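Local structure of putative secreted protein (2QF9) at residues K102-L107 against E113-Q118; V24-I29 against L117-E122; I29-T34 against E38-A43; R14-H19 against G55-W60; G133-C138 against L146-V151. The protein is of unknown function, but belongs to the DUF305 family of the ferritin-like clan and is probably a secreted, all-helical protein. One frame throughout, in Å; residues are numbered along the deposited sequence. Where two conformers were deposited one is given.

Interaction 1: K102-L107 against E113-Q118; sequences KKLGTL and EVYYLQ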
# COMPACT_ATOMS: atom_id res chain seq x y z
N LYS A 102 -17.51 -6.55 9.73
CA LYS A 102 -18.37 -7.61 9.22
C LYS A 102 -19.61 -7.04 8.53
O LYS A 102 -19.95 -7.47 7.42
CB LYS A 102 -18.78 -8.55 10.35
CG LYS A 102 -19.74 -9.66 9.90
CD LYS A 102 -20.22 -10.51 11.07
CE LYS A 102 -20.95 -11.73 10.56
NZ LYS A 102 -22.27 -11.35 10.01
N LYS A 103 -20.27 -6.07 9.18
CA LYS A 103 -21.49 -5.48 8.65
C LYS A 103 -21.21 -4.88 7.28
O LYS A 103 -21.96 -5.11 6.33
CB LYS A 103 -22.08 -4.43 9.60
CG LYS A 103 -23.37 -3.83 9.10
CD LYS A 103 -23.94 -2.87 10.12
CE LYS A 103 -24.77 -1.77 9.44
NZ LYS A 103 -26.03 -2.28 8.86
N LEU A 104 -20.11 -4.13 7.17
CA LEU A 104 -19.74 -3.49 5.90
C LEU A 104 -19.71 -4.49 4.75
O LEU A 104 -20.23 -4.22 3.66
CB LEU A 104 -18.37 -2.79 6.02
CG LEU A 104 -17.87 -2.07 4.75
CD1 LEU A 104 -18.82 -0.95 4.33
CD2 LEU A 104 -16.47 -1.53 4.99
N GLY A 105 -19.11 -5.65 5.03
CA GLY A 105 -18.97 -6.73 4.07
C GLY A 105 -20.27 -7.39 3.65
O GLY A 105 -20.29 -8.10 2.64
N THR A 106 -21.35 -7.16 4.41
CA THR A 106 -22.69 -7.72 4.10
C THR A 106 -23.57 -6.77 3.28
O THR A 106 -24.61 -7.18 2.75
CB THR A 106 -23.49 -8.10 5.38
OG1 THR A 106 -23.89 -6.90 6.06
CG2 THR A 106 -22.68 -9.02 6.32
N LEU A 107 -23.18 -5.49 3.22
CA LEU A 107 -23.98 -4.47 2.52
C LEU A 107 -23.66 -4.37 1.04
O LEU A 107 -22.60 -4.82 0.59
CB LEU A 107 -23.78 -3.10 3.19
CG LEU A 107 -24.16 -3.07 4.67
CD1 LEU A 107 -23.84 -1.70 5.27
CD2 LEU A 107 -25.63 -3.40 4.85
N GLU A 113 -22.00 2.04 0.46
CA GLU A 113 -21.34 3.35 0.31
C GLU A 113 -21.53 4.20 1.57
O GLU A 113 -20.57 4.74 2.15
CB GLU A 113 -21.92 4.10 -0.90
CG GLU A 113 -21.61 3.44 -2.23
CD GLU A 113 -22.61 3.84 -3.31
OE1 GLU A 113 -22.96 5.02 -3.35
OE2 GLU A 113 -23.02 2.96 -4.10
N VAL A 114 -22.79 4.30 2.02
CA VAL A 114 -23.11 5.12 3.19
C VAL A 114 -22.37 4.60 4.42
O VAL A 114 -21.76 5.37 5.17
CB VAL A 114 -24.64 5.14 3.41
CG1 VAL A 114 -25.01 5.66 4.81
CG2 VAL A 114 -25.30 6.01 2.31
N TYR A 115 -22.41 3.30 4.61
CA TYR A 115 -21.82 2.70 5.82
C TYR A 115 -20.31 2.90 5.83
O TYR A 115 -19.74 3.24 6.86
CB TYR A 115 -22.19 1.23 5.94
CG TYR A 115 -22.00 0.71 7.36
CD1 TYR A 115 -22.79 1.21 8.40
CD2 TYR A 115 -21.06 -0.26 7.65
CE1 TYR A 115 -22.63 0.75 9.71
CE2 TYR A 115 -20.89 -0.73 8.95
CZ TYR A 115 -21.68 -0.22 9.97
OH TYR A 115 -21.53 -0.66 11.28
N TYR A 116 -19.68 2.74 4.66
CA TYR A 116 -18.25 3.00 4.48
C TYR A 116 -17.91 4.45 4.81
O TYR A 116 -16.96 4.74 5.55
CB TYR A 116 -17.86 2.68 3.04
CG TYR A 116 -16.46 3.10 2.67
CD1 TYR A 116 -15.35 2.35 3.10
CD2 TYR A 116 -16.23 4.27 1.92
CE1 TYR A 116 -14.05 2.73 2.76
CE2 TYR A 116 -14.95 4.67 1.59
CZ TYR A 116 -13.85 3.91 2.01
OH TYR A 116 -12.59 4.28 1.67
N LEU A 117 -18.68 5.37 4.24
CA LEU A 117 -18.48 6.79 4.49
C LEU A 117 -18.63 7.15 5.97
O LEU A 117 -17.90 7.98 6.49
CB LEU A 117 -19.40 7.64 3.61
CG LEU A 117 -19.07 7.57 2.11
CD1 LEU A 117 -20.27 8.07 1.33
CD2 LEU A 117 -17.79 8.35 1.75
N GLN A 118 -19.58 6.51 6.64
CA GLN A 118 -19.78 6.76 8.08
C GLN A 118 -18.61 6.21 8.90
O GLN A 118 -18.06 6.93 9.76
CB GLN A 118 -21.09 6.12 8.53
CG GLN A 118 -22.31 6.89 8.03
CD GLN A 118 -23.61 6.11 8.25
OE1 GLN A 118 -23.60 4.89 8.34
NE2 GLN A 118 -24.72 6.83 8.33

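Interaction 2: V24-I29 against L117-E122; sequences VEMSYI and LQLMTE. With EDO (1,2-ethanediol), chain C.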
# COMPACT_ATOMS: atom_id res chain seq x y z
N VAL A 24 -7.17 0.77 4.89
CA VAL A 24 -6.89 0.03 3.66
C VAL A 24 -7.89 -1.15 3.50
O VAL A 24 -8.50 -1.31 2.44
CB VAL A 24 -5.40 -0.45 3.62
CG1 VAL A 24 -5.16 -1.31 2.37
CG2 VAL A 24 -4.47 0.79 3.66
N GLU A 25 -8.05 -1.95 4.55
CA GLU A 25 -8.98 -3.09 4.54
C GLU A 25 -10.42 -2.63 4.25
O GLU A 25 -11.11 -3.24 3.42
CB GLU A 25 -8.88 -3.85 5.87
CG GLU A 25 -9.90 -4.98 6.06
CD GLU A 25 -9.74 -6.16 5.08
OE1 GLU A 25 -8.87 -6.11 4.18
OE2 GLU A 25 -10.53 -7.13 5.21
N MSE A 26 -10.88 -1.58 4.94
CA MSE A 26 -12.20 -1.03 4.66
C MSE A 26 -12.38 -0.65 3.19
O MSE A 26 -13.44 -0.87 2.61
CB MSE A 26 -12.45 0.20 5.52
CG MSE A 26 -13.15 -0.10 6.78
SE MSE A 26 -14.00 1.55 7.32
CE MSE A 26 -12.43 2.65 7.51
N SER A 27 -11.33 -0.07 2.61
CA SER A 27 -11.33 0.34 1.20
C SER A 27 -11.43 -0.84 0.24
O SER A 27 -12.20 -0.78 -0.74
CB SER A 27 -10.10 1.22 0.90
OG SER A 27 -10.19 2.40 1.71
N TYR A 28 -10.70 -1.93 0.53
CA TYR A 28 -10.83 -3.16 -0.24
C TYR A 28 -12.25 -3.71 -0.17
O TYR A 28 -12.80 -4.14 -1.18
CB TYR A 28 -9.84 -4.23 0.24
CG TYR A 28 -8.54 -4.15 -0.51
CD1 TYR A 28 -7.45 -3.42 -0.01
CD2 TYR A 28 -8.41 -4.76 -1.77
CE1 TYR A 28 -6.25 -3.33 -0.73
CE2 TYR A 28 -7.19 -4.67 -2.51
CZ TYR A 28 -6.14 -3.95 -1.98
OH TYR A 28 -4.96 -3.86 -2.69
N ILE A 29 -12.85 -3.68 1.02
CA ILE A 29 -14.18 -4.24 1.21
C ILE A 29 -15.23 -3.44 0.43
O ILE A 29 -16.01 -4.02 -0.35
CB ILE A 29 -14.56 -4.34 2.72
CG1 ILE A 29 -13.64 -5.32 3.47
CG2 ILE A 29 -16.02 -4.79 2.86
CD1 ILE A 29 -13.75 -5.17 5.00
N LEU A 117 -18.68 5.37 4.24
CA LEU A 117 -18.48 6.79 4.49
C LEU A 117 -18.63 7.15 5.97
O LEU A 117 -17.90 7.98 6.49
CB LEU A 117 -19.40 7.64 3.61
CG LEU A 117 -19.07 7.57 2.11
CD1 LEU A 117 -20.27 8.07 1.33
CD2 LEU A 117 -17.79 8.35 1.75
N GLN A 118 -19.58 6.51 6.64
CA GLN A 118 -19.78 6.76 8.08
C GLN A 118 -18.61 6.21 8.90
O GLN A 118 -18.06 6.93 9.76
CB GLN A 118 -21.09 6.12 8.53
CG GLN A 118 -22.31 6.89 8.03
CD GLN A 118 -23.61 6.11 8.25
OE1 GLN A 118 -23.60 4.89 8.34
NE2 GLN A 118 -24.72 6.83 8.33
N LEU A 119 -18.23 4.97 8.62
CA LEU A 119 -17.08 4.37 9.31
C LEU A 119 -15.79 5.14 9.06
O LEU A 119 -15.00 5.38 9.98
CB LEU A 119 -16.87 2.92 8.89
CG LEU A 119 -17.90 1.88 9.32
CD1 LEU A 119 -17.55 0.53 8.71
CD2 LEU A 119 -18.03 1.78 10.87
N MSE A 120 -15.56 5.56 7.82
CA MSE A 120 -14.31 6.23 7.48
C MSE A 120 -14.29 7.66 8.07
O MSE A 120 -13.23 8.16 8.45
CB MSE A 120 -14.09 6.24 5.97
CG MSE A 120 -12.72 6.72 5.55
SE MSE A 120 -11.23 5.58 6.18
CE MSE A 120 -11.33 4.21 4.80
N THR A 121 -15.45 8.30 8.16
CA THR A 121 -15.52 9.61 8.80
C THR A 121 -15.03 9.50 10.26
O THR A 121 -14.15 10.26 10.72
CB THR A 121 -16.94 10.24 8.69
OG1 THR A 121 -17.19 10.58 7.32
CG2 THR A 121 -17.06 11.50 9.55
N GLU A 122 -15.56 8.51 10.98
CA GLU A 122 -15.15 8.27 12.35
C GLU A 122 -13.66 7.90 12.43
O GLU A 122 -12.93 8.35 13.32
CB GLU A 122 -16.03 7.19 12.97
CG GLU A 122 -15.71 6.86 14.41
CD GLU A 122 -15.86 8.03 15.38
OE1 GLU A 122 -16.34 9.13 15.00
OE2 GLU A 122 -15.49 7.83 16.55
C1 EDO C . -2.23 -1.60 -2.02
O1 EDO C . -3.14 -2.52 -1.44
C2 EDO C . -2.60 -0.21 -1.53
O2 EDO C . -3.53 0.36 -2.44

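Interaction 3: I29-T34 against E38-A43; sequences IVRDRT and EVRRLA. With EDO (1,2-ethanediol), chain D.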
# COMPACT_ATOMS: atom_id res chain seq x y z
N ILE A 29 -12.85 -3.68 1.02
CA ILE A 29 -14.18 -4.24 1.21
C ILE A 29 -15.23 -3.44 0.43
O ILE A 29 -16.01 -4.02 -0.35
CB ILE A 29 -14.56 -4.34 2.72
CG1 ILE A 29 -13.64 -5.32 3.47
CG2 ILE A 29 -16.02 -4.79 2.86
CD1 ILE A 29 -13.75 -5.17 5.00
N VAL A 30 -15.24 -2.11 0.62
CA VAL A 30 -16.27 -1.30 -0.06
C VAL A 30 -16.18 -1.40 -1.59
O VAL A 30 -17.19 -1.40 -2.27
CB VAL A 30 -16.30 0.17 0.43
CG1 VAL A 30 -15.20 1.00 -0.21
CG2 VAL A 30 -17.69 0.79 0.12
N ARG A 31 -14.96 -1.52 -2.12
CA ARG A 31 -14.80 -1.55 -3.57
C ARG A 31 -15.42 -2.81 -4.17
O ARG A 31 -15.84 -2.81 -5.34
CB ARG A 31 -13.34 -1.35 -3.99
CG ARG A 31 -12.89 0.11 -3.85
CD ARG A 31 -11.37 0.24 -4.12
NE ARG A 31 -10.95 -0.43 -5.35
CZ ARG A 31 -11.00 0.10 -6.57
NH1 ARG A 31 -11.47 1.33 -6.75
NH2 ARG A 31 -10.58 -0.60 -7.61
N ASP A 32 -15.55 -3.86 -3.36
CA ASP A 32 -16.16 -5.10 -3.80
C ASP A 32 -17.69 -5.13 -3.60
O ASP A 32 -18.37 -6.06 -4.05
CB ASP A 32 -15.51 -6.31 -3.11
CG ASP A 32 -14.23 -6.77 -3.81
OD1 ASP A 32 -13.78 -6.14 -4.79
OD2 ASP A 32 -13.66 -7.77 -3.36
N ARG A 33 -18.23 -4.10 -2.94
CA ARG A 33 -19.65 -4.09 -2.55
C ARG A 33 -20.51 -3.11 -3.35
O ARG A 33 -21.75 -3.11 -3.22
CB ARG A 33 -19.82 -3.77 -1.05
CG ARG A 33 -19.14 -4.70 -0.04
CD ARG A 33 -19.37 -6.17 -0.32
NE ARG A 33 -20.78 -6.56 -0.26
CZ ARG A 33 -21.23 -7.79 -0.49
NH1 ARG A 33 -20.40 -8.78 -0.77
NH2 ARG A 33 -22.54 -8.04 -0.41
N THR A 34 -19.86 -2.25 -4.11
CA THR A 34 -20.56 -1.26 -4.92
C THR A 34 -19.90 -1.02 -6.27
O THR A 34 -18.69 -1.24 -6.42
CB THR A 34 -20.74 0.08 -4.15
OG1 THR A 34 -21.54 0.97 -4.94
CG2 THR A 34 -19.36 0.73 -3.82
N GLU A 38 -17.55 7.30 -7.63
CA GLU A 38 -17.04 8.30 -6.66
C GLU A 38 -16.51 7.64 -5.41
O GLU A 38 -15.38 7.92 -4.97
CB GLU A 38 -18.15 9.25 -6.25
CG GLU A 38 -18.38 10.38 -7.20
CD GLU A 38 -19.44 11.30 -6.66
OE1 GLU A 38 -20.52 10.79 -6.31
OE2 GLU A 38 -19.16 12.51 -6.56
N VAL A 39 -17.31 6.74 -4.84
CA VAL A 39 -16.89 6.03 -3.62
C VAL A 39 -15.75 5.05 -3.92
O VAL A 39 -14.78 4.98 -3.16
CB VAL A 39 -18.09 5.35 -2.91
CG1 VAL A 39 -17.63 4.42 -1.78
CG2 VAL A 39 -19.03 6.43 -2.38
N ARG A 40 -15.83 4.34 -5.05
CA ARG A 40 -14.71 3.47 -5.43
C ARG A 40 -13.40 4.24 -5.61
O ARG A 40 -12.34 3.74 -5.20
CB ARG A 40 -15.03 2.64 -6.68
CG ARG A 40 -15.96 1.45 -6.38
CD ARG A 40 -16.40 0.71 -7.63
NE ARG A 40 -15.34 0.51 -8.62
CZ ARG A 40 -14.48 -0.51 -8.60
NH1 ARG A 40 -14.54 -1.44 -7.66
NH2 ARG A 40 -13.57 -0.61 -9.54
N ARG A 41 -13.49 5.44 -6.20
CA ARG A 41 -12.29 6.27 -6.42
C ARG A 41 -11.74 6.76 -5.08
O ARG A 41 -10.53 6.72 -4.86
CB ARG A 41 -12.55 7.46 -7.36
CG ARG A 41 -11.34 8.38 -7.52
CD ARG A 41 -10.18 7.68 -8.23
NE ARG A 41 -8.88 8.30 -7.95
CZ ARG A 41 -7.76 8.10 -8.65
NH1 ARG A 41 -7.75 7.31 -9.73
NH2 ARG A 41 -6.64 8.71 -8.28
N LEU A 42 -12.63 7.22 -4.20
CA LEU A 42 -12.19 7.67 -2.88
C LEU A 42 -11.50 6.53 -2.14
O LEU A 42 -10.39 6.72 -1.58
CB LEU A 42 -13.39 8.18 -2.07
CG LEU A 42 -13.12 8.50 -0.59
CD1 LEU A 42 -12.04 9.61 -0.42
CD2 LEU A 42 -14.44 8.83 0.12
N ALA A 43 -12.13 5.35 -2.15
CA ALA A 43 -11.58 4.17 -1.47
C ALA A 43 -10.20 3.81 -2.03
O ALA A 43 -9.28 3.50 -1.29
CB ALA A 43 -12.55 2.98 -1.57
C1 EDO D . -21.61 7.06 -10.39
O1 EDO D . -20.85 5.85 -10.60
C2 EDO D . -20.78 8.20 -9.78
O2 EDO D . -20.17 7.76 -8.56

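Interaction 4: R14-H19 against G55-W60; sequences RDMSVH and GMMIGW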
# COMPACT_ATOMS: atom_id res chain seq x y z
N ARG A 14 4.00 2.87 15.26
CA ARG A 14 3.34 1.58 15.53
C ARG A 14 1.82 1.70 15.43
O ARG A 14 1.15 0.93 14.71
CB ARG A 14 3.71 1.06 16.92
CG ARG A 14 5.10 0.45 17.01
CD ARG A 14 5.37 -0.11 18.40
NE ARG A 14 6.76 -0.56 18.50
CZ ARG A 14 7.72 0.04 19.20
NH1 ARG A 14 8.94 -0.46 19.18
NH2 ARG A 14 7.47 1.13 19.92
N ASP A 15 1.27 2.68 16.16
CA ASP A 15 -0.18 2.83 16.32
C ASP A 15 -0.82 3.29 15.03
O ASP A 15 -1.83 2.72 14.59
CB ASP A 15 -0.49 3.83 17.44
CG ASP A 15 -0.15 3.28 18.84
OD1 ASP A 15 0.19 2.09 19.00
OD2 ASP A 15 -0.28 4.07 19.79
N MSE A 16 -0.24 4.30 14.38
CA MSE A 16 -0.84 4.79 13.15
C MSE A 16 -0.71 3.73 12.04
O MSE A 16 -1.57 3.67 11.16
CB MSE A 16 -0.27 6.16 12.75
CG MSE A 16 -1.01 6.81 11.63
SE MSE A 16 -2.92 7.16 12.04
CE MSE A 16 -2.64 8.91 12.76
N SER A 17 0.33 2.89 12.07
CA SER A 17 0.42 1.81 11.08
C SER A 17 -0.77 0.83 11.18
O SER A 17 -1.36 0.44 10.16
CB SER A 17 1.76 1.08 11.17
OG SER A 17 2.78 1.93 10.67
N VAL A 18 -1.11 0.44 12.41
CA VAL A 18 -2.28 -0.42 12.63
C VAL A 18 -3.57 0.29 12.20
O VAL A 18 -4.45 -0.31 11.59
CB VAL A 18 -2.35 -0.89 14.10
CG1 VAL A 18 -3.63 -1.68 14.36
CG2 VAL A 18 -1.12 -1.76 14.46
N HIS A 19 -3.68 1.59 12.51
CA HIS A 19 -4.87 2.37 12.15
C HIS A 19 -5.03 2.42 10.62
O HIS A 19 -6.12 2.13 10.08
CB HIS A 19 -4.71 3.78 12.71
CG HIS A 19 -6.01 4.50 12.97
ND1 HIS A 19 -6.56 5.37 12.06
CD2 HIS A 19 -6.82 4.52 14.06
CE1 HIS A 19 -7.66 5.91 12.57
NE2 HIS A 19 -7.85 5.40 13.78
N GLY A 55 3.73 1.90 4.98
CA GLY A 55 5.07 1.45 4.58
C GLY A 55 6.17 2.40 5.05
O GLY A 55 7.22 1.94 5.52
N MSE A 56 5.95 3.71 4.93
CA MSE A 56 6.95 4.69 5.41
C MSE A 56 7.24 4.49 6.90
O MSE A 56 8.40 4.36 7.31
CB MSE A 56 6.48 6.14 5.15
CG MSE A 56 6.43 6.53 3.68
SE MSE A 56 5.51 8.26 3.57
CE MSE A 56 5.79 8.76 1.72
N MSE A 57 6.18 4.41 7.70
CA MSE A 57 6.33 4.30 9.15
C MSE A 57 6.94 2.96 9.60
O MSE A 57 7.81 2.91 10.51
CB MSE A 57 4.98 4.58 9.82
CG MSE A 57 4.57 6.04 9.62
SE MSE A 57 2.89 6.47 10.53
CE MSE A 57 1.71 5.26 9.49
N ILE A 58 6.52 1.89 8.94
CA ILE A 58 7.10 0.57 9.18
C ILE A 58 8.59 0.57 8.77
O ILE A 58 9.44 0.02 9.48
CB ILE A 58 6.33 -0.54 8.46
CG1 ILE A 58 4.95 -0.70 9.14
CG2 ILE A 58 7.12 -1.85 8.52
CD1 ILE A 58 4.01 -1.67 8.47
N GLY A 59 8.89 1.21 7.65
CA GLY A 59 10.26 1.35 7.18
C GLY A 59 11.14 2.12 8.17
O GLY A 59 12.32 1.78 8.37
N TRP A 60 10.55 3.12 8.82
CA TRP A 60 11.29 3.87 9.85
C TRP A 60 11.59 2.98 11.04
O TRP A 60 12.73 2.91 11.52
CB TRP A 60 10.56 5.17 10.26
CG TRP A 60 10.43 6.17 9.13
CD1 TRP A 60 11.25 6.28 8.03
CD2 TRP A 60 9.44 7.19 9.00
NE1 TRP A 60 10.81 7.32 7.21
CE2 TRP A 60 9.70 7.89 7.79
CE3 TRP A 60 8.35 7.59 9.79
CZ2 TRP A 60 8.91 8.96 7.34
CZ3 TRP A 60 7.55 8.66 9.34
CH2 TRP A 60 7.84 9.33 8.13

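Interaction 5: G133-C138 against L146-V151; sequences GCVERC and LARGMV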
# COMPACT_ATOMS: atom_id res chain seq x y z
N GLY A 133 -1.45 14.46 18.03
CA GLY A 133 -0.59 14.01 19.13
C GLY A 133 0.87 13.94 18.70
O GLY A 133 1.77 14.34 19.45
N CYS A 134 1.12 13.42 17.51
CA CYS A 134 2.48 13.38 16.96
C CYS A 134 3.00 14.78 16.61
O CYS A 134 4.17 15.08 16.85
CB CYS A 134 2.55 12.42 15.76
SG CYS A 134 4.18 12.28 14.94
N VAL A 135 2.14 15.66 16.07
CA VAL A 135 2.58 17.03 15.78
C VAL A 135 3.10 17.68 17.09
O VAL A 135 4.13 18.37 17.09
CB VAL A 135 1.47 17.89 15.06
CG1 VAL A 135 1.91 19.35 14.91
CG2 VAL A 135 1.16 17.32 13.69
N GLU A 136 2.42 17.40 18.20
CA GLU A 136 2.85 17.89 19.52
C GLU A 136 4.10 17.19 20.08
O GLU A 136 4.98 17.86 20.63
CB GLU A 136 1.70 17.76 20.51
CG GLU A 136 2.03 18.20 21.94
CD GLU A 136 0.88 17.94 22.89
OE1 GLU A 136 -0.28 18.13 22.47
OE2 GLU A 136 1.14 17.56 24.06
N ARG A 137 4.18 15.86 19.94
CA ARG A 137 5.12 15.06 20.74
C ARG A 137 6.30 14.45 19.96
O ARG A 137 7.37 14.20 20.53
CB ARG A 137 4.38 13.94 21.47
CG ARG A 137 3.36 14.39 22.51
CD ARG A 137 2.65 13.18 23.09
NE ARG A 137 1.71 13.55 24.16
CZ ARG A 137 2.00 13.52 25.46
NH1 ARG A 137 3.21 13.16 25.87
NH2 ARG A 137 1.08 13.87 26.36
N CYS A 138 6.09 14.15 18.67
CA CYS A 138 7.16 13.59 17.84
C CYS A 138 8.36 14.54 17.74
O CYS A 138 8.21 15.78 17.81
CB CYS A 138 6.65 13.25 16.44
SG CYS A 138 5.52 11.82 16.44
N LEU A 146 4.81 14.40 8.29
CA LEU A 146 3.85 13.41 7.80
C LEU A 146 2.55 13.52 8.58
O LEU A 146 1.46 13.56 7.98
CB LEU A 146 4.40 11.98 7.88
CG LEU A 146 3.59 10.95 7.04
CD1 LEU A 146 3.76 11.16 5.53
CD2 LEU A 146 4.03 9.54 7.39
N ALA A 147 2.67 13.60 9.90
CA ALA A 147 1.52 13.74 10.80
C ALA A 147 0.72 15.02 10.49
O ALA A 147 -0.50 15.00 10.40
CB ALA A 147 1.99 13.70 12.26
N ARG A 148 1.44 16.14 10.32
CA ARG A 148 0.81 17.43 9.99
C ARG A 148 0.02 17.35 8.67
O ARG A 148 -1.05 17.96 8.52
CB ARG A 148 1.89 18.52 9.94
CG ARG A 148 1.42 19.95 10.20
CD ARG A 148 2.40 20.70 11.12
NE ARG A 148 3.80 20.32 10.90
CZ ARG A 148 4.75 20.38 11.83
NH1 ARG A 148 4.48 20.81 13.05
NH2 ARG A 148 5.99 20.01 11.53
N GLY A 149 0.54 16.58 7.71
CA GLY A 149 -0.10 16.37 6.41
C GLY A 149 -1.35 15.51 6.53
O GLY A 149 -2.33 15.74 5.82
N MSE A 150 -1.30 14.54 7.44
CA MSE A 150 -2.48 13.71 7.74
C MSE A 150 -3.61 14.52 8.34
O MSE A 150 -4.75 14.30 7.98
CB MSE A 150 -2.14 12.55 8.67
CG MSE A 150 -1.13 11.58 8.09
SE MSE A 150 -0.97 10.12 9.38
CE MSE A 150 0.70 9.33 8.78
N VAL A 151 -3.30 15.46 9.23
CA VAL A 151 -4.35 16.35 9.76
C VAL A 151 -5.09 17.05 8.61
O VAL A 151 -6.32 16.99 8.53
CB VAL A 151 -3.80 17.34 10.82
CG1 VAL A 151 -4.91 18.27 11.32
CG2 VAL A 151 -3.21 16.56 12.02

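Interaction 1: K102-L107 against E113-Q118
An antiparallel helical hairpin, in which the short helix 98-106 turns through a tight bend into the long helix 109-137, is closed by Lys103, Leu104 and Leu107 gathering round Tyr115. The short helix lies in the connection between helix 37-63 and helix 109-137, two long helices of what is, from the family's clan, a ferritin-like four-helix bundle. The short segment axes approach to 9.6 Å, with 153° between their directions. Lys103 lays its aliphatic chain over one face of the Tyr115 ring, the two side chains crossing at about a right angle. Its CE stands 3.6 Å from the ring centroid, a CH-pi contact displaced toward the rim. A bend at the last torsion (chi4 69°) carries NZ on above the same face, 4.9 Å from the centroid, so the cation-pi contribution is the more distant of the two. Leu107 meets the root of the ring, with CD1 only 3.4 Å from Tyr115 CB. Leu104 is buried and serves two tyrosines: its CB lies 4.0 Å from Tyr115 CD2, while its CD1 reaches the backbone N of Tyr116 and CD2 sits at the edge of the Tyr116 ring. At the bend, Lys103 O is gripped twice by Thr106, through backbone N at 2.9 Å and through OG1, which arrives in the carbonyl plane on a lone pair at 2.6 Å.

Interaction 2: V24-I29 against L117-E122
Ser27 OG, beside the methyl CE of Met120 at 3.8 Å, is gripped by several groups: it is hydrogen-bonded to Ala23 O one turn back and to Tyr116 OH, with a weak further bond to Ala43 O. This satisfies a polar atom inside an otherwise apolar interface. The bulk of the contact comes from two selenomethionines. Met26 runs out toward helix 109-137 and bends at its end (chi3 -61°); the conformer described puts its SE 3.5 Å from Leu119 CB and turns its CE to the end of Met120. Met26 CE and Met120 CE approach to 3.3 Å, unusually tight, but both residues have alternate conformers, so all distances from these two ends are doubtful. On the outer side of helix 8-31, Tyr28 OH bonds an ethanediol O1 at 2.6 Å and its ring meets Tyr44 of the second subunit edge-to-face. The short segment axes, 11.1 Å apart with 168° between their directions, show the nearly antiparallel pairing of first and third long helices in a ferritin-like four-helix bundle.

Interaction 3: I29-T34 against E38-A43
Arg31 and Arg40 exchange hydrogen bonds: Arg31 NH1 donates to Arg40 O at 3.0 Å (N-H...O 147°), and Arg40 NH1 donates to Arg31 O, also at 3.0 Å but more bent (132°). Each acceptor lies in the plane of the guanidinium that donates to it, yet NH1 of Arg31 approaches from above the carbonyl plane of Arg40. Both chains have CG anti to the carbonyl carbon and bend at the third torsion, which lets the guanidinium groups face one another with planes 32° apart. NH2 of Arg31 and NH2 of Arg40 are 3.6 Å apart; Asp32 of the second subunit forms a salt bridge with Arg40 and a long, weak ion pair with Arg31, and probably offsets the gathered positive charge. Beneath the arginines lies an apolar layer. Ala43 CB touches Val30 CG1 at 3.6 Å and Arg31 CG at 3.7 Å, while Val30 CG2 meets Val39 CG1 at 4.1 Å. Thr34 O comes within 3.2 Å of Arg40 CD, whereas its OG1 bonds Glu113. At the start of the second helix, Glu38 N donates to an ethanediol O2. The whole is an antiparallel alpha-alpha hairpin joining the first two long helices of a ferritin-like bundle, at the dimer interface.

Interaction 4: R14-H19 against G55-W60
Ser17 of helix 8-31 and selenomethionine Met57 of helix 37-63 form the close part of an antiparallel helix pair, the first hairpin of the ferritin-like bundle. The short segment axes come within 9.2 Å and cross at -147°. Ser17 OG sits against Met57 CB at 3.5 Å, while it is hydrogen-bonded to Ala13 O one turn earlier; its hydroxyl can therefore pack on carbon without leaving a buried polar atom unsatisfied. Met57 CE also lies 3.8 Å from CG of Met16, another selenomethionine, with Met57 SE 3.9 Å from Met16 CB. The end of Met16 itself leads away from this pair, to Met130 of helix 109-137. The looser side is at Ile58, which gives up much less surface and reaches Ser17 OG most closely through CG1, at 3.7 Å. Ile58 also packs on Lys68 and on Met56 of the second subunit, and farther round helix 8-31 Val18 is exposed to solvent. On another side of helix 37-63, Trp60 NE1 bonds Gly59 O of the second subunit, and the reverse bond is made too. In Met57 the chain is extended at its second torsion and turned at the third (chi3 -64°), bringing CE to 3.8 Å from Ser17 N.

Interaction 5: G133-C138 against L146-V151
Val135, the residue with most surface buried here, sets one methyl on the backbone at Ala147-Arg148 and the other against the Arg148 side chain. CG2, anti to the carbonyl carbon, presses on the helix itself, 3.6 Å from Arg148 N. CG1, anti to the backbone N (chi1 174°), reaches the Arg148 guanidinium, with NH1 at 3.5 Å; because Arg148 has an alternate conformer on an exposed surface, that distance is doubtful. Ala147 fills the inner side, its CB lying 3.7 Å from Cys134 SG and 3.8 Å from Cys134 CB. The sulfur is held by its disulfide to Cys138 SG (2.1 Å), which spans the last turn of helix 109-137 to the first residue beyond it. Toward the bundle interior, Cys134 packs on Phe12 of helix 8-31. A small alanine opposite Cys134 and Val135 fits the short segment axes, 8.6 Å apart with 146° between their directions. Such close pairing, beside which this protein places its own disulfide, forms the alpha-alpha hairpin of the last two bundle helices.

Interactions 3, 4 and 5 join helices that follow each other in the bundle: 3 and 4 hold the same pair, 8-31 with 37-63, at places about 24 Å apart (centre to centre), and 5 closes the last hairpin. Interaction 2 ties helix 8-31 across to helix 109-137, whose start carries interaction 1. Contacts 2, 3 and 4 are buried; 2 and 4 rest mainly on selenomethionine and serine, 3 on mutual arginine bonds with charged partners across the dimer; 1 and 5 are only partly buried, each with a basic side chain at its margin. Glu113 OE2 to Thr34 OG1 (2.6 Å) links interactions 1 and 3, and Met150 with Leu146 packs interaction 5 against 4.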